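Local coordinates for protein putative pyruvate dehydrogenase (Rhodopseudomonas palustris, PDB 3IC3) that is of unknown function, though named a putative pyruvate dehydrogenase, and forms a two-chain assembly with a β-sheet running across the interface, at residues 24-29 / 50-55; 62-67 / 76-81. One frame throughout, in Å; residues are numbered along the deposited sequence. Where two conformers were deposited one is given.

Contact 1. Residues 24-29 / 50-55; sequences EVLRAF and GLLLVD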
# COMPACT_ATOMS: atom_id res chain seq x y z
N GLU A 24 -0.21 -7.75 9.79
CA GLU A 24 -0.03 -7.35 8.40
C GLU A 24 -1.21 -6.50 7.91
O GLU A 24 -2.32 -7.00 7.84
CB GLU A 24 0.14 -8.57 7.51
CG GLU A 24 0.60 -8.19 6.11
CD GLU A 24 1.43 -9.29 5.43
OE1 GLU A 24 1.18 -10.50 5.66
OE2 GLU A 24 2.32 -8.92 4.65
N VAL A 25 -0.93 -5.25 7.57
CA VAL A 25 -1.91 -4.28 7.10
C VAL A 25 -2.26 -4.55 5.65
O VAL A 25 -3.41 -4.51 5.26
CB VAL A 25 -1.28 -2.84 7.16
CG1 VAL A 25 -2.23 -1.81 6.52
CG2 VAL A 25 -0.95 -2.46 8.60
N LEU A 26 -1.25 -4.84 4.85
CA LEU A 26 -1.45 -5.03 3.43
C LEU A 26 -0.31 -5.74 2.76
O LEU A 26 0.86 -5.64 3.20
CB LEU A 26 -1.69 -3.69 2.74
CG LEU A 26 -0.53 -2.93 2.14
CD1 LEU A 26 -0.88 -1.81 1.20
CD2 LEU A 26 0.25 -2.40 3.31
N ARG A 27 -0.68 -6.47 1.70
CA ARG A 27 0.26 -7.06 0.74
C ARG A 27 -0.20 -6.63 -0.64
O ARG A 27 -1.38 -6.69 -0.92
CB ARG A 27 0.22 -8.59 0.78
CG ARG A 27 0.49 -9.18 2.10
CD ARG A 27 0.66 -10.72 2.04
NE ARG A 27 1.85 -11.15 1.34
CZ ARG A 27 2.28 -12.40 1.32
NH1 ARG A 27 1.60 -13.37 1.95
NH2 ARG A 27 3.39 -12.70 0.67
N ALA A 28 0.71 -6.16 -1.48
CA ALA A 28 0.35 -5.72 -2.82
C ALA A 28 1.25 -6.39 -3.83
O ALA A 28 2.46 -6.43 -3.64
CB ALA A 28 0.51 -4.19 -2.91
N PHE A 29 0.65 -6.89 -4.91
CA PHE A 29 1.34 -7.55 -5.99
C PHE A 29 1.06 -6.90 -7.32
O PHE A 29 -0.09 -6.49 -7.58
CB PHE A 29 0.83 -8.98 -6.10
CG PHE A 29 1.27 -9.86 -4.97
CD1 PHE A 29 0.63 -9.82 -3.74
CD2 PHE A 29 2.34 -10.72 -5.15
CE1 PHE A 29 1.09 -10.67 -2.67
CE2 PHE A 29 2.78 -11.55 -4.11
CZ PHE A 29 2.14 -11.49 -2.88
N GLY A 50 -2.17 7.47 6.96
CA GLY A 50 -1.40 8.63 6.53
C GLY A 50 0.09 8.35 6.52
O GLY A 50 0.79 8.69 5.55
N LEU A 51 0.57 7.71 7.58
CA LEU A 51 1.96 7.27 7.67
C LEU A 51 2.32 6.30 6.55
O LEU A 51 3.36 6.46 5.91
CB LEU A 51 2.23 6.60 9.02
CG LEU A 51 3.66 6.05 9.11
CD1 LEU A 51 4.68 7.17 8.90
CD2 LEU A 51 3.87 5.34 10.43
N LEU A 52 1.46 5.32 6.30
CA LEU A 52 1.69 4.34 5.26
C LEU A 52 1.82 5.00 3.88
O LEU A 52 2.72 4.68 3.12
CB LEU A 52 0.57 3.32 5.22
CG LEU A 52 0.66 2.21 4.17
CD1 LEU A 52 1.96 1.39 4.36
CD2 LEU A 52 -0.59 1.31 4.25
N LEU A 53 0.91 5.92 3.58
CA LEU A 53 0.94 6.65 2.30
C LEU A 53 2.24 7.45 2.14
O LEU A 53 2.88 7.41 1.09
CB LEU A 53 -0.26 7.57 2.21
CG LEU A 53 -1.62 6.88 1.99
CD1 LEU A 53 -2.78 7.84 2.24
CD2 LEU A 53 -1.70 6.28 0.58
N VAL A 54 2.60 8.18 3.18
CA VAL A 54 3.80 9.00 3.17
C VAL A 54 5.05 8.14 2.99
O VAL A 54 5.92 8.43 2.14
CB VAL A 54 3.88 9.87 4.43
CG1 VAL A 54 5.28 10.47 4.58
CG2 VAL A 54 2.81 10.98 4.37
N ASP A 55 5.11 7.03 3.72
CA ASP A 55 6.25 6.13 3.63
C ASP A 55 6.42 5.56 2.25
O ASP A 55 7.53 5.50 1.75
CB ASP A 55 6.12 4.97 4.62
CG ASP A 55 6.31 5.40 6.06
OD1 ASP A 55 6.76 6.53 6.36
OD2 ASP A 55 5.94 4.57 6.92

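Contact 2. Residues 62-67 / 76-81; sequences RSYARE and LERIVE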
# COMPACT_ATOMS: atom_id res chain seq x y z
N ARG A 62 12.41 8.22 -3.76
CA ARG A 62 13.84 7.91 -3.61
C ARG A 62 14.31 6.95 -4.69
O ARG A 62 15.34 7.17 -5.34
CB ARG A 62 14.13 7.29 -2.23
CG ARG A 62 14.21 8.30 -1.10
CD ARG A 62 14.35 7.61 0.27
NE ARG A 62 15.44 6.64 0.35
CZ ARG A 62 16.68 6.89 0.77
NH1 ARG A 62 17.56 5.90 0.82
NH2 ARG A 62 17.07 8.12 1.13
N SER A 63 13.55 5.88 -4.88
CA SER A 63 13.86 4.89 -5.90
C SER A 63 13.74 5.44 -7.31
O SER A 63 14.54 5.09 -8.17
CB SER A 63 12.95 3.68 -5.77
OG SER A 63 13.07 3.15 -4.47
N TYR A 64 12.75 6.29 -7.54
CA TYR A 64 12.57 6.91 -8.85
C TYR A 64 13.75 7.83 -9.17
O TYR A 64 14.24 7.86 -10.31
CB TYR A 64 11.27 7.72 -8.84
CG TYR A 64 10.74 8.20 -10.17
CD1 TYR A 64 11.24 7.74 -11.39
CD2 TYR A 64 9.67 9.08 -10.20
CE1 TYR A 64 10.71 8.19 -12.60
CE2 TYR A 64 9.13 9.52 -11.39
CZ TYR A 64 9.65 9.08 -12.58
OH TYR A 64 9.09 9.54 -13.74
N ALA A 65 14.18 8.59 -8.17
CA ALA A 65 15.31 9.52 -8.35
C ALA A 65 16.61 8.76 -8.65
O ALA A 65 17.45 9.25 -9.41
CB ALA A 65 15.46 10.42 -7.12
N ARG A 66 16.78 7.59 -8.03
CA ARG A 66 17.89 6.69 -8.35
C ARG A 66 17.90 6.35 -9.83
O ARG A 66 18.91 6.53 -10.51
CB ARG A 66 17.75 5.37 -7.60
CG ARG A 66 18.33 5.32 -6.21
CD ARG A 66 18.68 3.87 -5.88
NE ARG A 66 17.82 2.95 -6.62
CZ ARG A 66 16.80 2.29 -6.09
NH1 ARG A 66 16.06 1.49 -6.85
NH2 ARG A 66 16.51 2.43 -4.81
N GLU A 67 16.75 5.91 -10.32
CA GLU A 67 16.63 5.33 -11.66
C GLU A 67 16.28 6.36 -12.74
O GLU A 67 15.77 6.00 -13.80
CB GLU A 67 15.56 4.22 -11.64
CG GLU A 67 15.71 3.15 -10.54
CD GLU A 67 16.94 2.26 -10.71
OE1 GLU A 67 17.58 2.27 -11.78
OE2 GLU A 67 17.28 1.52 -9.75
N LEU A 76 9.23 13.06 -6.33
CA LEU A 76 8.06 13.05 -5.47
C LEU A 76 6.94 13.88 -6.10
O LEU A 76 5.80 13.44 -6.11
CB LEU A 76 8.36 13.59 -4.10
CG LEU A 76 7.22 13.50 -3.09
CD1 LEU A 76 6.81 12.05 -2.81
CD2 LEU A 76 7.73 14.21 -1.82
N GLU A 77 7.26 15.05 -6.64
CA GLU A 77 6.24 15.85 -7.34
C GLU A 77 5.55 15.07 -8.47
O GLU A 77 4.32 15.10 -8.61
CB GLU A 77 6.85 17.15 -7.90
CG GLU A 77 5.98 17.89 -8.92
CD GLU A 77 4.69 18.48 -8.34
OE1 GLU A 77 4.57 18.57 -7.10
OE2 GLU A 77 3.79 18.89 -9.15
N ARG A 78 6.34 14.37 -9.27
CA ARG A 78 5.85 13.57 -10.37
C ARG A 78 4.91 12.45 -9.89
O ARG A 78 3.84 12.23 -10.46
CB ARG A 78 7.01 12.95 -11.16
CG ARG A 78 7.85 13.91 -11.97
CD ARG A 78 7.09 14.55 -13.12
NE ARG A 78 5.99 13.74 -13.65
CZ ARG A 78 6.06 12.90 -14.69
NH1 ARG A 78 7.20 12.68 -15.38
NH2 ARG A 78 4.96 12.26 -15.03
N ILE A 79 5.34 11.76 -8.85
CA ILE A 79 4.50 10.70 -8.26
C ILE A 79 3.17 11.26 -7.74
O ILE A 79 2.10 10.68 -8.03
CB ILE A 79 5.25 9.92 -7.17
CG1 ILE A 79 6.30 9.02 -7.84
CG2 ILE A 79 4.26 9.08 -6.31
CD1 ILE A 79 7.36 8.51 -6.92
N VAL A 80 3.21 12.40 -7.05
CA VAL A 80 1.99 13.05 -6.57
C VAL A 80 1.08 13.46 -7.74
O VAL A 80 -0.13 13.30 -7.65
CB VAL A 80 2.27 14.23 -5.63
CG1 VAL A 80 0.96 14.94 -5.28
CG2 VAL A 80 2.99 13.73 -4.34
N GLU A 81 1.66 13.99 -8.83
CA GLU A 81 0.88 14.29 -10.04
C GLU A 81 0.18 13.06 -10.61
O GLU A 81 -1.01 13.10 -10.97
CB GLU A 81 1.77 14.91 -11.13
CG GLU A 81 2.26 16.30 -10.78
CD GLU A 81 3.37 16.82 -11.72
OE1 GLU A 81 3.72 16.18 -12.73
OE2 GLU A 81 3.88 17.91 -11.41

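Contact 1. Residues 24-29 / 50-55
Leu52 meets Val25 and Leu26 from a helix whose turn is held by the backbone bond from Asp55 N to Leu51 O, 2.9 Å long. Across the contact itself only methyl groups touch. One branch of Leu52, CD2, does all the work: it lies 3.9 Å from Leu26 CD2 and 4.2 Å from Val25 CG1, and in both pairs the side chains reach toward each other tip to tip. With chi1 at 180°, Leu52 extends its CG opposite its own backbone N, carrying the branch off the helix toward the strand. Leucine suits this place because its length lets it meet the strand's side chains midway between the backbones, while the compact, branched valine puts CG1 against it with little length to bury. That two consecutive strand residues both turn to the helix follows from Val25, whose psi of -43° is helical rather than extended, consistent with a classic β bulge. Glu24 forms a salt bridge with Arg27 of the second subunit, and Arg27 one with Glu24 of that subunit. Leu26 also touches Phe39, and Val25 touches Met48 and Trp49, which extends the apolar layer. This is the layered α/β packing of a helix against a β-hairpin, here with the sheet continued by a strand of the second subunit.

Contact 2. Residues 62-67 / 76-81
Tyr64 and Ile79 supply the apolar part of this meeting between two helices. Ile79 CD1 is 4.1 Å from Tyr64 CD2, with Ile79 CG1 equally near the same ring carbon, so the ethyl arm runs alongside the ring as the two side chains slide past each other in opposite directions. Setting the ring carbon CG opposite the backbone N (chi1 -167°) swings Tyr64 out toward the second helix. On the same flank of the ring, Arg78 CB sits at the edge, near the ring plane, 4.0 Å from Tyr64 CE2. Isoleucine suits a buried place beside an aromatic ring, and arginine suits the margin, where its aliphatic base can pack while its charge finds polar company.

The polar groups approach more loosely. Tyr64 OH and Arg78 NH1 stand 4.0 Å apart, the ring and guanidinium planes 65° from each other; NH1 is instead bonded to the hydroxyl of Tyr70, whose ring also meets Tyr64 edge-to-face. Along its own helix Arg78 NE makes a long salt bridge of 3.5 Å to Glu81 OE1. Phe43 of the second subunit adds another aromatic neighbour to Tyr64. Replacing Tyr64 by an alanine would probably open a gap beside Ile79 and leave Phe43 of the second subunit and Tyr70 without their ring partner.

The chemistry thus implies that dispersion between the ring of Tyr64 and aliphatic carbons joins these helices, with further aromatic neighbours from Tyr70 and the second subunit, while the charge of Arg78 is met by groups other than Tyr64.

Helix 46-66 takes part in both contacts, packing on the β-hairpin in contact 1 and, near its own C-terminal end, pairing with helix 72-87 in contact 2. The two centres lie about 17 Å apart, and the nearest atoms about 6 Å, so they do not touch. Contact 1 is the core one: its three touching residues are all buried and purely aliphatic. Contact 2 lies farther from the chain's centre and is partly buried, which is why a tyrosine and an arginine can join an isoleucine there. The second subunit reaches both, extending the sheet beside contact 1 and bringing apolar and aromatic side chains to contact 2.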